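Local coordinates for extracellular haem-binding protein (Streptomyces reticuli, PDB 3FPW) that binds and degrades haem outside the cell and, as an oligomer, probably interacts with a cognate two-component sensor kinase, at residues T63-E68 and T156-K161; E68-A73 and T99-R104. All coordinates share one frame; numbering follows the deposited sequence.

Interaction 1. Residues T63-E68 and T156-K161; sequences THLTLE and TPVTAK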
ATOM      1  N   THR A  63      -9.253  11.607  26.951  1.00 17.55           N
ATOM      2  CA  THR A  63     -10.643  12.035  26.779  1.00 17.73           C
ATOM      3  C   THR A  63     -11.024  12.007  25.301  1.00 16.88           C
ATOM      4  O   THR A  63     -10.201  12.312  24.426  1.00 17.15           O
ATOM      5  CB  THR A  63     -10.836  13.455  27.332  1.00 17.77           C
ATOM      6  OG1 THR A  63     -10.536  13.450  28.740  1.00 19.42           O
ATOM      7  CG2 THR A  63     -12.281  13.958  27.102  1.00 19.08           C
ATOM      8  N   HIS A  64     -12.259  11.605  25.037  1.00 16.31           N
ATOM      9  CA  HIS A  64     -12.777  11.446  23.668  1.00 16.40           C
ATOM     10  C   HIS A  64     -14.201  11.930  23.537  1.00 15.85           C
ATOM     11  O   HIS A  64     -14.957  11.911  24.517  1.00 16.72           O
ATOM     12  CB  HIS A  64     -12.803   9.958  23.365  1.00 16.62           C
ATOM     13  CG  HIS A  64     -11.481   9.320  23.592  1.00 17.21           C
ATOM     14  ND1 HIS A  64     -10.526   9.251  22.603  1.00 17.79           N
ATOM     15  CD2 HIS A  64     -10.915   8.806  24.711  1.00 19.33           C
ATOM     16  CE1 HIS A  64      -9.437   8.684  23.096  1.00 20.46           C
ATOM     17  NE2 HIS A  64      -9.649   8.410  24.373  1.00 21.22           N
ATOM     18  N   LEU A  65     -14.577  12.323  22.324  1.00 15.52           N
ATOM     19  CA  LEU A  65     -15.991  12.410  21.979  1.00 15.82           C
ATOM     20  C   LEU A  65     -16.573  11.007  22.035  1.00 16.02           C
ATOM     21  O   LEU A  65     -15.931  10.018  21.623  1.00 16.74           O
ATOM     22  CB  LEU A  65     -16.189  12.966  20.562  1.00 16.13           C
ATOM     23  CG  LEU A  65     -15.737  14.374  20.231  1.00 16.60           C
ATOM     24  CD1 LEU A  65     -16.150  14.714  18.808  1.00 16.33           C
ATOM     25  CD2 LEU A  65     -16.349  15.346  21.217  1.00 17.19           C
ATOM     26  N   THR A  66     -17.798  10.904  22.552  1.00 16.14           N
ATOM     27  CA  THR A  66     -18.552   9.683  22.418  1.00 16.49           C
ATOM     28  C   THR A  66     -18.945   9.507  20.960  1.00 15.73           C
ATOM     29  O   THR A  66     -19.005  10.485  20.194  1.00 14.85           O
ATOM     30  CB  THR A  66     -19.836   9.750  23.264  1.00 16.13           C
ATOM     31  OG1 THR A  66     -20.674  10.812  22.792  1.00 16.68           O
ATOM     32  CG2 THR A  66     -19.494   9.964  24.763  1.00 17.54           C
ATOM     33  N   LEU A  67     -19.195   8.267  20.550  1.00 16.14           N
ATOM     34  CA  LEU A  67     -19.768   8.054  19.217  1.00 16.27           C
ATOM     35  C   LEU A  67     -21.016   8.908  19.005  1.00 16.44           C
ATOM     36  O   LEU A  67     -21.185   9.506  17.934  1.00 16.35           O
ATOM     37  CB  LEU A  67     -20.084   6.588  18.962  1.00 15.48           C
ATOM     38  CG  LEU A  67     -20.701   6.352  17.568  1.00 14.76           C
ATOM     39  CD1 LEU A  67     -19.791   6.845  16.413  1.00 13.58           C
ATOM     40  CD2 LEU A  67     -21.028   4.888  17.389  1.00 15.84           C
ATOM     41  N   GLU A  68     -21.885   8.975  20.012  1.00 16.81           N
ATOM     42  CA  GLU A  68     -23.094   9.798  19.906  1.00 17.04           C
ATOM     43  C   GLU A  68     -22.756  11.258  19.535  1.00 16.43           C
ATOM     44  O   GLU A  68     -23.386  11.844  18.631  1.00 15.31           O
ATOM     45  CB  GLU A  68     -23.901   9.728  21.218  1.00 18.57           C
ATOM     46  CG  GLU A  68     -25.144  10.615  21.223  1.00 22.86           C
ATOM     47  CD  GLU A  68     -25.881  10.628  22.564  1.00 29.90           C
ATOM     48  OE1 GLU A  68     -27.050  11.071  22.574  1.00 33.07           O
ATOM     49  OE2 GLU A  68     -25.298  10.221  23.608  1.00 32.28           O
ATOM     50  N   THR A 156     -11.461  21.220  11.184  1.00 14.94           N
ATOM     51  CA  THR A 156     -11.445  22.086  12.374  1.00 16.11           C
ATOM     52  C   THR A 156     -11.375  21.232  13.641  1.00 16.27           C
ATOM     53  O   THR A 156     -12.006  20.188  13.710  1.00 15.65           O
ATOM     54  CB  THR A 156     -12.663  23.058  12.391  1.00 17.64           C
ATOM     55  OG1 THR A 156     -12.407  24.112  13.327  1.00 20.64           O
ATOM     56  CG2 THR A 156     -13.938  22.357  12.754  1.00 17.62           C
ATOM     57  N   PRO A 157     -10.613  21.687  14.649  1.00 16.59           N
ATOM     58  CA  PRO A 157     -10.485  20.866  15.852  1.00 17.19           C
ATOM     59  C   PRO A 157     -11.588  21.082  16.880  1.00 17.45           C
ATOM     60  O   PRO A 157     -12.267  22.119  16.906  1.00 18.10           O
ATOM     61  CB  PRO A 157      -9.146  21.321  16.443  1.00 17.40           C
ATOM     62  CG  PRO A 157      -9.069  22.773  16.049  1.00 17.61           C
ATOM     63  CD  PRO A 157      -9.666  22.820  14.651  1.00 16.59           C
ATOM     64  N   VAL A 158     -11.733  20.086  17.736  1.00 17.25           N
ATOM     65  CA  VAL A 158     -12.650  20.158  18.858  1.00 17.18           C
ATOM     66  C   VAL A 158     -11.829  19.801  20.069  1.00 17.45           C
ATOM     67  O   VAL A 158     -11.015  18.860  20.028  1.00 17.30           O
ATOM     68  CB  VAL A 158     -13.809  19.154  18.696  1.00 17.04           C
ATOM     69  CG1 VAL A 158     -14.615  19.049  19.973  1.00 18.21           C
ATOM     70  CG2 VAL A 158     -14.716  19.546  17.491  1.00 17.02           C
ATOM     71  N   THR A 159     -12.006  20.554  21.150  1.00 18.02           N
ATOM     72  CA  THR A 159     -11.198  20.318  22.327  1.00 18.08           C
ATOM     73  C   THR A 159     -12.028  19.908  23.521  1.00 18.87           C
ATOM     74  O   THR A 159     -13.253  19.980  23.503  1.00 18.86           O
ATOM     75  CB  THR A 159     -10.406  21.579  22.754  1.00 17.76           C
ATOM     76  OG1 THR A 159     -11.336  22.630  23.045  1.00 20.64           O
ATOM     77  CG2 THR A 159      -9.439  22.026  21.649  1.00 19.36           C
ATOM     78  N   ALA A 160     -11.325  19.460  24.551  1.00 20.24           N
ATOM     79  CA  ALA A 160     -11.898  19.215  25.869  1.00 22.02           C
ATOM     80  C   ALA A 160     -10.786  19.514  26.863  1.00 23.61           C
ATOM     81  O   ALA A 160      -9.674  19.031  26.711  1.00 23.49           O
ATOM     82  CB  ALA A 160     -12.374  17.758  25.986  1.00 21.85           C
ATOM     83  N   LYS A 161     -11.072  20.361  27.852  1.00 25.99           N
ATOM     84  CA  LYS A 161     -10.067  20.782  28.836  1.00 28.00           C
ATOM     85  C   LYS A 161      -8.835  21.425  28.203  1.00 27.64           C
ATOM     86  O   LYS A 161      -7.709  21.280  28.691  1.00 28.50           O
ATOM     87  CB  LYS A 161      -9.666  19.614  29.740  1.00 28.66           C
ATOM     88  CG  LYS A 161     -10.845  19.010  30.501  1.00 32.35           C
ATOM     89  CD  LYS A 161     -10.551  18.905  32.012  1.00 36.17           C
ATOM     90  CE  LYS A 161      -9.762  17.643  32.399  1.00 40.43           C
ATOM     91  NZ  LYS A 161      -9.294  17.696  33.828  1.00 39.62           N
TER
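The backbone polar groups of Val158, which meets Leu65 across this contact, are hydrogen-bonded to Val165 and Ala166 of strand 163-171. No hydrogen bond joins 63-68 to 156-161 directly. The two strands come closest at Thr63 and Ala160, where the CA of Thr63 lies 7.3 Å from the CA of Ala160. Side chains therefore make the contact. It consists of two methyl meetings. In the first, CG2 of Thr63 reaches CB of Ala160 at 4.0 Å. The chi1 of -61° sets this methyl anti to the backbone N of Thr63. It also puts OG1 beside that N, and OG1 of Thr63 stays 5.4 Å from CB of Ala160. The second meeting is deeper. CG1 of Val158 touches CD2 of Leu65 at 4.3 Å, while CD1 of that leucine stays farther off at 4.7 Å. The CB of Leu65 points neither at 156-161 nor away from it; the end of the side chain comes nearer. The packing is light, with 123 Å² buried in all. Thr66 is the N-cap of helix 67-83; its OG1 is hydrogen-bonded to the backbone N of Ala69. A second subunit takes a large part in the surroundings. One of its strands pairs antiparallel with residues of both segments, so the sheet continues across the interface, and its Leu59 packs on Ala160 and Thr66. Within the chain, 155-160 is one of the two edge strands of the sheet, next to 163-171. Leu65 also touches Ala166 of strand 163-171, while Ala187 of helix 176-187 covers Val158.

Interaction 2. Residues E68-A73 and T99-R104; sequences EAATKA and TLVTLR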
ATOM      1  N   GLU A  68     -21.885   8.975  20.012  1.00 16.81           N
ATOM      2  CA  GLU A  68     -23.094   9.798  19.906  1.00 17.04           C
ATOM      3  C   GLU A  68     -22.756  11.258  19.535  1.00 16.43           C
ATOM      4  O   GLU A  68     -23.386  11.844  18.631  1.00 15.31           O
ATOM      5  CB  GLU A  68     -23.901   9.728  21.218  1.00 18.57           C
ATOM      6  CG  GLU A  68     -25.144  10.615  21.223  1.00 22.86           C
ATOM      7  CD  GLU A  68     -25.881  10.628  22.564  1.00 29.90           C
ATOM      8  OE1 GLU A  68     -27.050  11.071  22.574  1.00 33.07           O
ATOM      9  OE2 GLU A  68     -25.298  10.221  23.608  1.00 32.28           O
ATOM     10  N   ALA A  69     -21.771  11.841  20.224  1.00 15.66           N
ATOM     11  CA  ALA A  69     -21.399  13.245  19.968  1.00 16.26           C
ATOM     12  C   ALA A  69     -20.743  13.389  18.601  1.00 16.10           C
ATOM     13  O   ALA A  69     -21.048  14.323  17.846  1.00 16.04           O
ATOM     14  CB  ALA A  69     -20.437  13.733  21.038  1.00 17.11           C
ATOM     15  N   ALA A  70     -19.848  12.474  18.269  1.00 15.54           N
ATOM     16  CA  ALA A  70     -19.193  12.557  16.946  1.00 15.36           C
ATOM     17  C   ALA A  70     -20.199  12.436  15.803  1.00 15.87           C
ATOM     18  O   ALA A  70     -20.091  13.112  14.766  1.00 15.10           O
ATOM     19  CB  ALA A  70     -18.140  11.477  16.830  1.00 15.79           C
ATOM     20  N   THR A  71     -21.174  11.556  15.983  1.00 15.73           N
ATOM     21  CA  THR A  71     -22.232  11.387  14.991  1.00 16.15           C
ATOM     22  C   THR A  71     -23.096  12.636  14.862  1.00 15.84           C
ATOM     23  O   THR A  71     -23.407  13.068  13.752  1.00 16.19           O
ATOM     24  CB  THR A  71     -23.127  10.194  15.355  1.00 15.92           C
ATOM     25  OG1 THR A  71     -22.317   9.009  15.405  1.00 16.73           O
ATOM     26  CG2 THR A  71     -24.250  10.017  14.313  1.00 17.27           C
ATOM     27  N   LYS A  72     -23.468  13.218  16.000  1.00 15.52           N
ATOM     28  CA  LYS A  72     -24.284  14.445  15.993  1.00 15.89           C
ATOM     29  C   LYS A  72     -23.558  15.540  15.214  1.00 15.35           C
ATOM     30  O   LYS A  72     -24.185  16.241  14.401  1.00 15.19           O
ATOM     31  CB  LYS A  72     -24.554  14.869  17.448  1.00 17.02           C
ATOM     32  CG  LYS A  72     -25.247  16.212  17.645  1.00 20.87           C
ATOM     33  CD  LYS A  72     -25.699  16.408  19.099  1.00 25.27           C
ATOM     34  CE  LYS A  72     -24.529  16.726  20.034  1.00 27.92           C
ATOM     35  NZ  LYS A  72     -24.980  17.320  21.352  1.00 29.76           N
ATOM     36  N   ALA A  73     -22.256  15.691  15.462  1.00 15.40           N
ATOM     37  CA  ALA A  73     -21.471  16.731  14.807  1.00 14.95           C
ATOM     38  C   ALA A  73     -21.363  16.463  13.294  1.00 14.62           C
ATOM     39  O   ALA A  73     -21.524  17.364  12.458  1.00 14.87           O
ATOM     40  CB  ALA A  73     -20.066  16.826  15.443  1.00 15.03           C
ATOM     41  N   THR A  99     -10.382   7.135  12.779  1.00 13.62           N
ATOM     42  CA  THR A  99     -11.645   7.677  12.274  1.00 13.42           C
ATOM     43  C   THR A  99     -12.777   7.124  13.112  1.00 13.35           C
ATOM     44  O   THR A  99     -12.860   5.920  13.322  1.00 14.30           O
ATOM     45  CB  THR A  99     -11.865   7.304  10.808  1.00 13.84           C
ATOM     46  OG1 THR A  99     -10.795   7.862  10.030  1.00 14.93           O
ATOM     47  CG2 THR A  99     -13.190   7.844  10.289  1.00 13.64           C
ATOM     48  N   LEU A 100     -13.636   8.009  13.602  1.00 12.90           N
ATOM     49  CA  LEU A 100     -14.792   7.639  14.427  1.00 12.81           C
ATOM     50  C   LEU A 100     -16.090   7.591  13.633  1.00 13.09           C
ATOM     51  O   LEU A 100     -16.929   6.720  13.859  1.00 13.07           O
ATOM     52  CB  LEU A 100     -14.987   8.658  15.549  1.00 13.09           C
ATOM     53  CG  LEU A 100     -13.814   8.870  16.496  1.00 13.64           C
ATOM     54  CD1 LEU A 100     -14.294   9.799  17.612  1.00 14.67           C
ATOM     55  CD2 LEU A 100     -13.317   7.563  17.075  1.00 15.50           C
ATOM     56  N   VAL A 101     -16.254   8.527  12.696  1.00 13.03           N
ATOM     57  CA  VAL A 101     -17.462   8.611  11.876  1.00 13.16           C
ATOM     58  C   VAL A 101     -17.083   9.073  10.478  1.00 13.45           C
ATOM     59  O   VAL A 101     -16.263   9.980  10.335  1.00 13.62           O
ATOM     60  CB  VAL A 101     -18.471   9.667  12.435  1.00 13.06           C
ATOM     61  CG1 VAL A 101     -19.652   9.874  11.454  1.00 14.43           C
ATOM     62  CG2 VAL A 101     -18.990   9.248  13.785  1.00 13.55           C
ATOM     63  N   THR A 102     -17.673   8.459   9.463  1.00 12.66           N
ATOM     64  CA  THR A 102     -17.659   9.040   8.113  1.00 13.00           C
ATOM     65  C   THR A 102     -19.046   9.010   7.547  1.00 13.46           C
ATOM     66  O   THR A 102     -19.823   8.067   7.794  1.00 12.46           O
ATOM     67  CB  THR A 102     -16.729   8.297   7.126  1.00 13.53           C
ATOM     68  OG1 THR A 102     -17.148   6.929   6.987  1.00 13.66           O
ATOM     69  CG2 THR A 102     -15.296   8.369   7.592  1.00 12.63           C
ATOM     70  N   LEU A 103     -19.360  10.043   6.760  1.00 12.73           N
ATOM     71  CA  LEU A 103     -20.656  10.130   6.103  1.00 13.72           C
ATOM     72  C   LEU A 103     -20.387  10.643   4.706  1.00 13.76           C
ATOM     73  O   LEU A 103     -19.780  11.714   4.549  1.00 14.57           O
ATOM     74  CB  LEU A 103     -21.530  11.139   6.828  1.00 13.50           C
ATOM     75  CG  LEU A 103     -21.906  10.882   8.286  1.00 13.20           C
ATOM     76  CD1 LEU A 103     -22.723  12.093   8.784  1.00 13.92           C
ATOM     77  CD2 LEU A 103     -22.706   9.594   8.399  1.00 15.07           C
ATOM     78  N   ARG A 104     -20.799   9.883   3.696  1.00 12.86           N
ATOM     79  CA  ARG A 104     -20.609  10.323   2.317  1.00 13.19           C
ATOM     80  C   ARG A 104     -21.919  10.931   1.796  1.00 14.40           C
ATOM     81  O   ARG A 104     -22.883  10.210   1.546  1.00 15.05           O
ATOM     82  CB  ARG A 104     -20.195   9.136   1.427  1.00 13.08           C
ATOM     83  CG  ARG A 104     -19.821   9.561  -0.021  1.00 12.30           C
ATOM     84  CD  ARG A 104     -19.673   8.370  -0.926  1.00 15.36           C
ATOM     85  NE  ARG A 104     -18.632   7.475  -0.446  1.00 16.66           N
ATOM     86  CZ  ARG A 104     -17.406   7.392  -0.955  1.00 16.75           C
ATOM     87  NH1 ARG A 104     -17.055   8.145  -2.011  1.00 17.52           N
ATOM     88  NH2 ARG A 104     -16.535   6.537  -0.411  1.00 14.30           N
TER
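Val101 points its CB from strand 99-104 at helix 67-83 and meets Thr71 and Ala70 there. The CB itself does not reach the helix closely, lying 4.8 Å from CB of Ala70. CG1 is anti to the backbone N (chi1 172°) and makes no close contact with 68-73. This rotation leaves CG2 for the helix. CG2 of Val101 comes to 3.7 Å from OG1 of Thr71, and the same methyl lies 3.9 Å from the backbone N of Thr71. Ala70 closes in as well, its CB 3.9 Å from CG2 of Val101. The side chains of Val101 and Thr71 cross at about a right angle. Next along the strand, CD1 of Leu100 touches CB of Ala70 at 4.3 Å. A classic beta bulge sets Leu100 and Val101 together opposite Val92 of strand 89-94, and both turn their CB toward the helix. The strand and helix segments run roughly parallel, crossing at -30° with their axes 8.0 Å apart. This is a helix laid on one face of a sheet. Thr102 bonds through OG1 to Tyr113 of helix 112-126. It also bonds to Thr102 of a third subunit, whose strand extends the sheet by antiparallel pairing. No hydrogen bond crosses between 68-73 and 99-104. The hydroxyl of Thr71 is instead hydrogen-bonded to the carbonyl O of Leu67, one helical turn earlier. Its polar need is thus met inside the helix. The contact therefore rests mainly on van der Waals packing of methyls, one of them set against this already bonded hydroxyl.

In the fold
Helix 67-83 joins the two contacts. Interaction 1 ends on its first turn, interaction 2 begins there, and Glu68 belongs to both. Their centres are about 11 Å apart. They also touch. CD1 of Leu67 lies 3.6 Å from CG2 of Val101 and 3.8 Å from the carbonyl O of Leu100. CD1 of Leu65 lies 4.2 Å from CA of Ala70. The two contacts thus pack against each other near the start of the helix. Interaction 1 involves one edge strand of the sheet, 155-160, and interaction 2 the other, 99-104. The second subunit extends the sheet at the first site and the third subunit at the other, which ties both contacts to the oligomeric assembly.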